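Side-chain contacts in glutathione S-transferase (Acinetobacter baumannii, PDB 4MP4), which probably conjugates glutathione to electrophilic compounds and is captured here without ligand: residues L28-I33 against W196-V201; I90-I95 against F158-W163; K143-A148 against E186-Y191. All coordinates share one frame; numbering follows the deposited sequence.

In the fold
The three contacts step outward from the thioredoxin-like N-terminal domain into the all-helical C-terminal domain. Contact 1 joins helix 19-30 to the start of helix 199-215 and so links the two domains. Contact 2, its centre about 15 Å from that of contact 1, pairs the loop leading into helix 95-110 with the loop before helix 165-178; the two touch where Trp163 packs on Glu30 and Arg198. Contact 3, between helices 135-151 and 186-196, lies about 18 Å from contact 2 and about 22 Å from contact 1 between centres. Along the chain, contact 1 encloses the others, while the segments of contacts 2 and 3 alternate. Contacts 1 and 2 thus adjoin at the interdomain side, whereas contact 3 is internal to the helical domain.

Contact 1. Residues L28-I33 against W196-V201; sequences LHEKQI and WQRPSV
Glu30, on the last turn of helix 19-30, meets Arg198 and Ser200 at the start of helix 199-215. Its CB does not point straight at the partner segment; the chain bends at chi2 (-81°) and carries the carboxylate across. Glu30 CG then lies 4.0 Å from Ser200 OG, and beyond it the two carboxylate oxygens share Arg198, but OE1 takes Ser200 as well. Glu30 OE1 accepts from Arg198 NE at 2.8 Å and from Ser200 OG at 3.0 Å, taking the serine on its anti lone pair and the arginine on its syn side. Glu30 OE2 is bound by Arg198 NH2 at 2.8 Å, in a nearly straight bond with an N-H...O angle of 169°. The arginine thus grips side-on, with one nitrogen for each oxygen. Both oxygens lie close to the guanidinium plane, yet the carboxylate is turned 24° against it, so the nitrogens sit somewhat out of the carboxylate plane. A water adds a further bond, its oxygen 2.7 Å from Glu30 OE1, and accepts from the backbone N of Ser200. These bonds fix the rotation of the carboxylate, and the paired charges probably favour its ionised form. Beside this polar cluster, His29 CB rests 4.2 Å from Ser200 CB. Trp163 packs against Glu30 and makes a cation-pi contact with Arg198, which ties the ion pair to the loop before helix 165-178. Arg198 itself occupies the N-cap position of helix 199-215, whereas the helix that bears Glu30 ends in a Schellman motif at Gln32. The contact is a salt bridge across the domain interface of the glutathione transferase fold, joining the first helix of the thioredoxin-like domain to the last helix of the all-alpha domain.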
loop_
_atom_site.group_PDB
_atom_site.type_symbol
_atom_site.label_atom_id
_atom_site.label_comp_id
_atom_site.label_asym_id
_atom_site.label_seq_id
_atom_site.Cartn_x
_atom_site.Cartn_y
_atom_site.Cartn_z
ATOM N N LEU A 28 1.931 15.936 -8.647
ATOM C CA LEU A 28 2.402 17.307 -8.468
ATOM C C LEU A 28 1.986 18.202 -9.635
ATOM O O LEU A 28 1.438 19.272 -9.422
ATOM C CB LEU A 28 3.918 17.334 -8.276
ATOM C CG LEU A 28 4.447 16.710 -6.974
ATOM C CD1 LEU A 28 5.920 16.288 -7.117
ATOM C CD2 LEU A 28 4.286 17.704 -5.831
ATOM N N HIS A 29 2.227 17.750 -10.864
ATOM C CA HIS A 29 1.862 18.527 -12.043
ATOM C C HIS A 29 0.366 18.790 -12.184
ATOM O O HIS A 29 -0.036 19.891 -12.531
ATOM C CB HIS A 29 2.428 17.891 -13.317
ATOM C CG HIS A 29 3.842 18.279 -13.594
ATOM N ND1 HIS A 29 4.184 19.492 -14.147
ATOM C CD2 HIS A 29 5.008 17.626 -13.369
ATOM C CE1 HIS A 29 5.498 19.570 -14.258
ATOM N NE2 HIS A 29 6.020 18.447 -13.796
ATOM N N GLU A 30 -0.456 17.785 -11.925
ATOM C CA GLU A 30 -1.907 17.981 -11.912
ATOM C C GLU A 30 -2.354 19.024 -10.864
ATOM O O GLU A 30 -3.206 19.866 -11.139
ATOM C CB GLU A 30 -2.611 16.648 -11.684
ATOM C CG GLU A 30 -2.446 15.642 -12.832
ATOM C CD GLU A 30 -3.406 15.897 -13.980
ATOM O OE1 GLU A 30 -3.109 15.475 -15.120
ATOM O OE2 GLU A 30 -4.466 16.524 -13.741
ATOM N N LYS A 31 -1.768 18.978 -9.671
ATOM C CA LYS A 31 -2.119 19.923 -8.616
ATOM C C LYS A 31 -1.451 21.281 -8.821
ATOM O O LYS A 31 -1.640 22.209 -8.031
ATOM C CB LYS A 31 -1.736 19.361 -7.244
ATOM C CG LYS A 31 -2.580 18.171 -6.798
ATOM C CD LYS A 31 -2.098 17.627 -5.460
ATOM C CE LYS A 31 -2.670 18.416 -4.303
ATOM N NZ LYS A 31 -4.151 18.332 -4.389
ATOM N N GLN A 32 -0.665 21.385 -9.883
ATOM C CA GLN A 32 0.117 22.585 -10.158
ATOM C C GLN A 32 0.910 23.061 -8.948
ATOM O O GLN A 32 0.876 24.230 -8.590
ATOM C CB GLN A 32 -0.761 23.697 -10.723
ATOM C CG GLN A 32 -1.384 23.321 -12.056
ATOM C CD GLN A 32 -2.083 24.483 -12.732
ATOM O OE1 GLN A 32 -3.127 24.945 -12.273
ATOM N NE2 GLN A 32 -1.507 24.966 -13.826
ATOM N N ILE A 33 1.625 22.131 -8.326
ATOM C CA ILE A 33 2.575 22.467 -7.283
ATOM C C ILE A 33 3.961 22.575 -7.900
ATOM O O ILE A 33 4.410 21.663 -8.586
ATOM C CB ILE A 33 2.569 21.402 -6.184
ATOM C CG1 ILE A 33 1.177 21.332 -5.552
ATOM C CG2 ILE A 33 3.637 21.686 -5.154
ATOM C CD1 ILE A 33 0.922 20.074 -4.766
ATOM N N TRP A 196 -2.287 7.837 -21.581
ATOM C CA TRP A 196 -0.873 8.119 -21.823
ATOM C C TRP A 196 -0.667 9.494 -22.470
ATOM O O TRP A 196 0.419 10.065 -22.386
ATOM C CB TRP A 196 -0.261 7.010 -22.700
ATOM C CG TRP A 196 1.108 6.592 -22.284
ATOM C CD1 TRP A 196 2.250 6.649 -23.035
ATOM C CD2 TRP A 196 1.491 6.057 -21.006
ATOM N NE1 TRP A 196 3.321 6.180 -22.303
ATOM C CE2 TRP A 196 2.880 5.805 -21.049
ATOM C CE3 TRP A 196 0.795 5.765 -19.821
ATOM C CZ2 TRP A 196 3.588 5.276 -19.970
ATOM C CZ3 TRP A 196 1.505 5.230 -18.738
ATOM C CH2 TRP A 196 2.883 5.005 -18.819
ATOM N N GLN A 197 -1.712 10.015 -23.112
ATOM C CA GLN A 197 -1.630 11.291 -23.827
ATOM C C GLN A 197 -2.001 12.452 -22.928
ATOM O O GLN A 197 -1.951 13.599 -23.341
ATOM C CB GLN A 197 -2.535 11.289 -25.068
ATOM C CG GLN A 197 -2.111 10.287 -26.122
ATOM C CD GLN A 197 -0.759 10.620 -26.739
ATOM O OE1 GLN A 197 -0.432 11.797 -26.953
ATOM N NE2 GLN A 197 0.034 9.584 -27.035
ATOM N N ARG A 198 -2.390 12.143 -21.697
ATOM C CA ARG A 198 -2.573 13.161 -20.673
ATOM C C ARG A 198 -1.267 13.963 -20.596
ATOM O O ARG A 198 -0.189 13.374 -20.584
ATOM C CB ARG A 198 -2.881 12.476 -19.339
ATOM C CG ARG A 198 -3.205 13.392 -18.183
ATOM C CD ARG A 198 -4.700 13.518 -18.000
ATOM N NE ARG A 198 -5.011 14.404 -16.887
ATOM C CZ ARG A 198 -6.201 14.959 -16.683
ATOM N NH1 ARG A 198 -7.204 14.713 -17.517
ATOM N NH2 ARG A 198 -6.385 15.758 -15.640
ATOM N N PRO A 199 -1.360 15.305 -20.602
ATOM C CA PRO A 199 -0.191 16.192 -20.595
ATOM C C PRO A 199 0.803 15.951 -19.456
ATOM O O PRO A 199 2.011 15.997 -19.707
ATOM C CB PRO A 199 -0.816 17.597 -20.489
ATOM C CG PRO A 199 -2.123 17.451 -21.160
ATOM C CD PRO A 199 -2.609 16.060 -20.827
ATOM N N SER A 200 0.315 15.714 -18.241
ATOM C CA SER A 200 1.192 15.464 -17.106
ATOM C C SER A 200 2.040 14.227 -17.362
ATOM O O SER A 200 3.207 14.161 -16.962
ATOM C CB SER A 200 0.363 15.248 -15.840
ATOM O OG SER A 200 -0.563 14.196 -16.040
ATOM N N VAL A 201 1.444 13.244 -18.028
ATOM C CA VAL A 201 2.122 12.002 -18.334
ATOM C C VAL A 201 3.122 12.279 -19.451
ATOM O O VAL A 201 4.288 11.907 -19.390
ATOM C CB VAL A 201 1.105 10.887 -18.723
ATOM C CG1 VAL A 201 1.834 9.628 -19.239
ATOM C CG2 VAL A 201 0.216 10.543 -17.532
HETATM O O HOH W 1 -2.476 16.990 -17.249
#

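Contact 2. Residues I90-I95 against F158-W163; sequences IYPKDI and FLFGSW
Two irregular loops meet here, one the connection from the N-terminal domain into helix 95-110, the other the approach to helix 165-178. Of the two apolar contacts between the loops, that of Pro92 with Phe160 is the closer: Pro92 CG comes within 3.5 Å of Phe160 CB and 3.7 Å of Phe160 CG. The proline ring thus bears on the root of the phenylalanine side chain, and the contact extends obliquely to Phe160 CD2, which is 3.8 Å from Pro92 CG. Chi1 of Phe160 (-58°) sets the ring beside its own backbone N, where Leu159 CB lies over one face, toward the rim. Helix 95-110 contributes to this patch as well, since Ala101 touches both Pro92 and Phe160. In the glutathione transferase fold the first of these loops is the linker between the thioredoxin-like and helical domains; here it lies against the second loop, which belongs to the helical domain. At the other end of the contact, Ile90 CB lies 4.2 Å from Trp163 CZ3. The CB of Trp163 points away from the linker, but the indole is long enough to bring its six-membered ring back to the isoleucine. Phe158 CE1 meets the edge of this indole in its plane, while the backbone N of Trp163 lies over one face of the Phe158 ring, toward its rim and 3.6 Å above the plane.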
loop_
_atom_site.group_PDB
_atom_site.type_symbol
_atom_site.label_atom_id
_atom_site.label_comp_id
_atom_site.label_asym_id
_atom_site.label_seq_id
_atom_site.Cartn_x
_atom_site.Cartn_y
_atom_site.Cartn_z
ATOM N N ILE A 90 -7.049 14.959 -6.490
ATOM C CA ILE A 90 -6.693 14.041 -7.568
ATOM C C ILE A 90 -7.254 12.655 -7.257
ATOM O O ILE A 90 -6.814 11.664 -7.815
ATOM C CB ILE A 90 -5.172 13.987 -7.812
ATOM C CG1 ILE A 90 -4.437 13.512 -6.567
ATOM C CG2 ILE A 90 -4.640 15.364 -8.231
ATOM C CD1 ILE A 90 -2.938 13.547 -6.717
ATOM N N TYR A 91 -8.225 12.628 -6.343
ATOM C CA TYR A 91 -9.089 11.484 -6.071
ATOM C C TYR A 91 -10.532 11.965 -6.228
ATOM O O TYR A 91 -10.797 13.152 -6.102
ATOM C CB TYR A 91 -8.872 10.959 -4.645
ATOM C CG TYR A 91 -7.541 10.292 -4.455
ATOM C CD1 TYR A 91 -7.314 9.002 -4.928
ATOM C CD2 TYR A 91 -6.498 10.954 -3.835
ATOM C CE1 TYR A 91 -6.089 8.389 -4.772
ATOM C CE2 TYR A 91 -5.263 10.340 -3.673
ATOM C CZ TYR A 91 -5.072 9.055 -4.143
ATOM O OH TYR A 91 -3.856 8.450 -3.991
ATOM N N PRO A 92 -11.470 11.042 -6.494
ATOM C CA PRO A 92 -12.864 11.448 -6.704
ATOM C C PRO A 92 -13.413 12.156 -5.460
ATOM O O PRO A 92 -12.876 11.951 -4.362
ATOM C CB PRO A 92 -13.586 10.112 -6.917
ATOM C CG PRO A 92 -12.500 9.149 -7.322
ATOM C CD PRO A 92 -11.300 9.578 -6.565
ATOM N N LYS A 93 -14.447 12.985 -5.616
ATOM C CA LYS A 93 -14.964 13.715 -4.458
ATOM C C LYS A 93 -15.975 12.907 -3.629
ATOM O O LYS A 93 -16.006 13.034 -2.418
ATOM C CB LYS A 93 -15.483 15.121 -4.814
ATOM C CG LYS A 93 -16.734 15.149 -5.659
ATOM C CD LYS A 93 -17.157 16.574 -5.988
ATOM C CE LYS A 93 -18.108 16.601 -7.186
ATOM N NZ LYS A 93 -17.496 15.986 -8.410
ATOM N N ASP A 94 -16.787 12.075 -4.268
ATOM C CA ASP A 94 -17.670 11.191 -3.513
ATOM C C ASP A 94 -16.847 10.275 -2.596
ATOM O O ASP A 94 -15.855 9.675 -3.024
ATOM C CB ASP A 94 -18.544 10.362 -4.464
ATOM C CG ASP A 94 -19.306 9.252 -3.750
ATOM O OD1 ASP A 94 -19.495 9.333 -2.520
ATOM O OD2 ASP A 94 -19.728 8.288 -4.425
ATOM N N ILE A 95 -17.279 10.153 -1.342
ATOM C CA ILE A 95 -16.538 9.382 -0.349
ATOM C C ILE A 95 -16.386 7.904 -0.724
ATOM O O ILE A 95 -15.356 7.288 -0.428
ATOM C CB ILE A 95 -17.160 9.492 1.053
ATOM C CG1 ILE A 95 -16.221 8.866 2.089
ATOM C CG2 ILE A 95 -18.550 8.872 1.079
ATOM C CD1 ILE A 95 -16.786 8.817 3.493
ATOM N N PHE A 158 -12.838 7.797 -18.042
ATOM C CA PHE A 158 -12.030 7.665 -16.826
ATOM C C PHE A 158 -12.698 6.695 -15.852
ATOM O O PHE A 158 -13.859 6.360 -16.024
ATOM C CB PHE A 158 -11.855 9.023 -16.161
ATOM C CG PHE A 158 -11.210 10.042 -17.045
ATOM C CD1 PHE A 158 -9.830 10.058 -17.216
ATOM C CD2 PHE A 158 -11.976 10.977 -17.721
ATOM C CE1 PHE A 158 -9.224 10.995 -18.030
ATOM C CE2 PHE A 158 -11.377 11.917 -18.535
ATOM C CZ PHE A 158 -9.999 11.926 -18.690
ATOM N N LEU A 159 -11.963 6.248 -14.834
ATOM C CA LEU A 159 -12.461 5.235 -13.900
ATOM C C LEU A 159 -13.631 5.709 -13.046
ATOM O O LEU A 159 -14.564 4.951 -12.786
ATOM C CB LEU A 159 -11.333 4.789 -12.969
ATOM C CG LEU A 159 -10.320 3.782 -13.509
ATOM C CD1 LEU A 159 -9.142 3.674 -12.535
ATOM C CD2 LEU A 159 -11.001 2.430 -13.734
ATOM N N PHE A 160 -13.576 6.963 -12.612
ATOM C CA PHE A 160 -14.492 7.471 -11.602
ATOM C C PHE A 160 -15.205 8.754 -12.036
ATOM O O PHE A 160 -15.500 9.624 -11.213
ATOM C CB PHE A 160 -13.736 7.688 -10.283
ATOM C CG PHE A 160 -13.070 6.447 -9.771
ATOM C CD1 PHE A 160 -13.831 5.366 -9.340
ATOM C CD2 PHE A 160 -11.688 6.339 -9.752
ATOM C CE1 PHE A 160 -13.225 4.199 -8.889
ATOM C CE2 PHE A 160 -11.080 5.187 -9.297
ATOM C CZ PHE A 160 -11.850 4.111 -8.863
ATOM N N GLY A 161 -15.491 8.855 -13.329
ATOM C CA GLY A 161 -16.156 10.027 -13.880
ATOM C C GLY A 161 -15.142 10.932 -14.542
ATOM O O GLY A 161 -14.912 10.871 -15.755
ATOM N N SER A 162 -14.507 11.763 -13.730
ATOM C CA SER A 162 -13.413 12.587 -14.210
ATOM C C SER A 162 -12.075 11.967 -13.837
ATOM O O SER A 162 -11.998 11.035 -13.046
ATOM C CB SER A 162 -13.526 14.011 -13.656
ATOM O OG SER A 162 -13.610 14.012 -12.247
ATOM N N TRP A 163 -11.020 12.497 -14.421
ATOM C CA TRP A 163 -9.689 11.987 -14.196
ATOM C C TRP A 163 -9.301 11.918 -12.710
ATOM O O TRP A 163 -9.608 12.815 -11.935
ATOM C CB TRP A 163 -8.691 12.852 -14.959
ATOM C CG TRP A 163 -7.317 12.307 -14.860
ATOM C CD1 TRP A 163 -6.739 11.382 -15.688
ATOM C CD2 TRP A 163 -6.343 12.617 -13.863
ATOM N NE1 TRP A 163 -5.464 11.112 -15.272
ATOM C CE2 TRP A 163 -5.192 11.850 -14.147
ATOM C CE3 TRP A 163 -6.331 13.463 -12.748
ATOM C CZ2 TRP A 163 -4.038 11.904 -13.372
ATOM C CZ3 TRP A 163 -5.179 13.522 -11.972
ATOM C CH2 TRP A 163 -4.049 12.745 -12.290
#

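Contact 3. Residues K143-A148 against E186-Y191; sequences KLFFVA and ERLKNY
Leu188 of helix 186-196 directs its two methyl groups at two residues of helix 135-151, Phe145 and Ala148, which lie about one helical turn apart. Leu188 CD1 reaches the aromatic ring, 3.8 Å from Phe145 CD1, and is also 4.2 Å from Phe145 CA. The other branch, Leu188 CD2, lies 4.0 Å from Ala148 CB. The leucine therefore straddles these two positions, its chi1 of -67° placing CG beside the backbone N and chi2 near 180° (175°) extending CD1 outward. Ala148 and Leu188 are the nearest pair of the two segments, 7.9 Å between CA atoms, consistent with the small side chain of Ala148. Both are buried, and the packing between the segments is purely apolar. Phe145, only partly covered, marks the more open side of the contact. Glu186 and Asn190 are exposed on the side of helix 186-196 turned from 143-148. Arg187 turns elsewhere, its NH2 donating to the backbone O of Leu152. In the buried surroundings, helix 165-178 supplies Leu177 against Phe145 and Leu170 against Tyr191, whose OH is hydrogen-bonded to Asp167 OD1. On a further side of helix 135-151, Val147 packs on helix 95-110 through Ile104 and Trp107; the contact thus has helices 95-110 and 165-178 as neighbours in the C-terminal domain.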
loop_
_atom_site.group_PDB
_atom_site.type_symbol
_atom_site.label_atom_id
_atom_site.label_comp_id
_atom_site.label_asym_id
_atom_site.label_seq_id
_atom_site.Cartn_x
_atom_site.Cartn_y
_atom_site.Cartn_z
ATOM N N LYS A 143 -6.749 -11.062 -14.195
ATOM C CA LYS A 143 -7.356 -10.430 -13.044
ATOM C C LYS A 143 -7.378 -8.913 -13.231
ATOM O O LYS A 143 -8.355 -8.255 -12.895
ATOM C CB LYS A 143 -6.600 -10.833 -11.789
ATOM C CG LYS A 143 -7.349 -10.574 -10.521
ATOM C CD LYS A 143 -6.594 -11.194 -9.368
ATOM C CE LYS A 143 -6.977 -10.555 -8.041
ATOM N NZ LYS A 143 -5.829 -10.614 -7.098
ATOM N N LEU A 144 -6.301 -8.375 -13.791
ATOM C CA LEU A 144 -6.215 -6.973 -14.154
ATOM C C LEU A 144 -7.270 -6.611 -15.197
ATOM O O LEU A 144 -7.956 -5.596 -15.065
ATOM C CB LEU A 144 -4.806 -6.639 -14.694
ATOM C CG LEU A 144 -4.591 -5.229 -15.264
ATOM C CD1 LEU A 144 -4.760 -4.169 -14.165
ATOM C CD2 LEU A 144 -3.236 -5.068 -15.952
ATOM N N PHE A 145 -7.388 -7.429 -16.237
ATOM C CA PHE A 145 -8.369 -7.171 -17.289
ATOM C C PHE A 145 -9.785 -7.231 -16.718
ATOM O O PHE A 145 -10.648 -6.425 -17.072
ATOM C CB PHE A 145 -8.265 -8.193 -18.425
ATOM C CG PHE A 145 -6.949 -8.185 -19.155
ATOM C CD1 PHE A 145 -6.181 -7.036 -19.230
ATOM C CD2 PHE A 145 -6.489 -9.346 -19.786
ATOM C CE1 PHE A 145 -4.968 -7.040 -19.908
ATOM C CE2 PHE A 145 -5.287 -9.359 -20.463
ATOM C CZ PHE A 145 -4.525 -8.207 -20.531
ATOM N N PHE A 146 -10.029 -8.213 -15.855
ATOM C CA PHE A 146 -11.346 -8.379 -15.256
ATOM C C PHE A 146 -11.754 -7.115 -14.511
ATOM O O PHE A 146 -12.795 -6.525 -14.796
ATOM C CB PHE A 146 -11.378 -9.592 -14.319
ATOM C CG PHE A 146 -12.676 -9.741 -13.568
ATOM C CD1 PHE A 146 -13.745 -10.432 -14.129
ATOM C CD2 PHE A 146 -12.832 -9.184 -12.300
ATOM C CE1 PHE A 146 -14.941 -10.563 -13.438
ATOM C CE2 PHE A 146 -14.026 -9.311 -11.600
ATOM C CZ PHE A 146 -15.078 -10.001 -12.170
ATOM N N VAL A 147 -10.904 -6.688 -13.584
ATOM C CA VAL A 147 -11.141 -5.498 -12.769
ATOM C C VAL A 147 -11.275 -4.202 -13.575
ATOM O O VAL A 147 -12.176 -3.407 -13.335
ATOM C CB VAL A 147 -10.041 -5.341 -11.694
ATOM C CG1 VAL A 147 -10.251 -4.055 -10.878
ATOM C CG2 VAL A 147 -10.017 -6.571 -10.781
ATOM N N ALA A 148 -10.381 -3.983 -14.529
ATOM C CA ALA A 148 -10.442 -2.765 -15.327
ATOM C C ALA A 148 -11.664 -2.739 -16.255
ATOM O O ALA A 148 -12.279 -1.692 -16.448
ATOM C CB ALA A 148 -9.161 -2.570 -16.123
ATOM N N GLU A 186 -9.047 -4.466 -27.227
ATOM C CA GLU A 186 -9.105 -3.175 -27.908
ATOM C C GLU A 186 -9.605 -2.051 -27.004
ATOM O O GLU A 186 -9.093 -0.929 -27.040
ATOM C CB GLU A 186 -9.981 -3.254 -29.164
ATOM C CG GLU A 186 -9.328 -3.967 -30.352
ATOM C CD GLU A 186 -8.018 -3.312 -30.800
ATOM O OE1 GLU A 186 -7.920 -2.063 -30.723
ATOM O OE2 GLU A 186 -7.087 -4.048 -31.213
ATOM N N ARG A 187 -10.602 -2.362 -26.188
ATOM C CA ARG A 187 -11.214 -1.374 -25.302
ATOM C C ARG A 187 -10.205 -0.839 -24.285
ATOM O O ARG A 187 -10.191 0.357 -23.989
ATOM C CB ARG A 187 -12.432 -1.984 -24.600
ATOM C CG ARG A 187 -12.821 -1.311 -23.309
ATOM C CD ARG A 187 -13.690 -0.130 -23.580
ATOM N NE ARG A 187 -13.990 0.611 -22.360
ATOM C CZ ARG A 187 -13.321 1.685 -21.959
ATOM N NH1 ARG A 187 -12.300 2.141 -22.681
ATOM N NH2 ARG A 187 -13.671 2.305 -20.838
ATOM N N LEU A 188 -9.351 -1.727 -23.776
ATOM C CA LEU A 188 -8.356 -1.351 -22.776
ATOM C C LEU A 188 -7.123 -0.666 -23.364
ATOM O O LEU A 188 -6.480 0.133 -22.683
ATOM C CB LEU A 188 -7.949 -2.551 -21.924
ATOM C CG LEU A 188 -9.077 -3.076 -21.039
ATOM C CD1 LEU A 188 -8.651 -4.337 -20.313
ATOM C CD2 LEU A 188 -9.520 -1.983 -20.057
ATOM N N LYS A 189 -6.789 -0.969 -24.618
ATOM C CA LYS A 189 -5.718 -0.236 -25.296
ATOM C C LYS A 189 -6.144 1.211 -25.503
ATOM O O LYS A 189 -5.396 2.140 -25.197
ATOM C CB LYS A 189 -5.369 -0.867 -26.640
ATOM C CG LYS A 189 -4.547 -2.141 -26.516
ATOM C CD LYS A 189 -4.259 -2.728 -27.878
ATOM C CE LYS A 189 -3.602 -4.087 -27.789
ATOM N NZ LYS A 189 -3.456 -4.684 -29.152
ATOM N N ASN A 190 -7.354 1.397 -26.012
ATOM C CA ASN A 190 -7.911 2.735 -26.182
ATOM C C ASN A 190 -7.870 3.552 -24.888
ATOM O O ASN A 190 -7.428 4.699 -24.900
ATOM C CB ASN A 190 -9.338 2.669 -26.741
ATOM C CG ASN A 190 -9.372 2.246 -28.201
ATOM O OD1 ASN A 190 -8.410 2.453 -28.951
ATOM N ND2 ASN A 190 -10.489 1.653 -28.615
ATOM N N TYR A 191 -8.319 2.948 -23.782
ATOM C CA TYR A 191 -8.260 3.585 -22.469
ATOM C C TYR A 191 -6.836 3.957 -22.093
ATOM O O TYR A 191 -6.552 5.094 -21.723
ATOM C CB TYR A 191 -8.818 2.665 -21.377
ATOM C CG TYR A 191 -8.582 3.209 -19.977
ATOM C CD1 TYR A 191 -9.320 4.289 -19.497
ATOM C CD2 TYR A 191 -7.624 2.647 -19.141
ATOM C CE1 TYR A 191 -9.108 4.795 -18.233
ATOM C CE2 TYR A 191 -7.408 3.136 -17.868
ATOM C CZ TYR A 191 -8.148 4.221 -17.415
ATOM O OH TYR A 191 -7.934 4.736 -16.151
#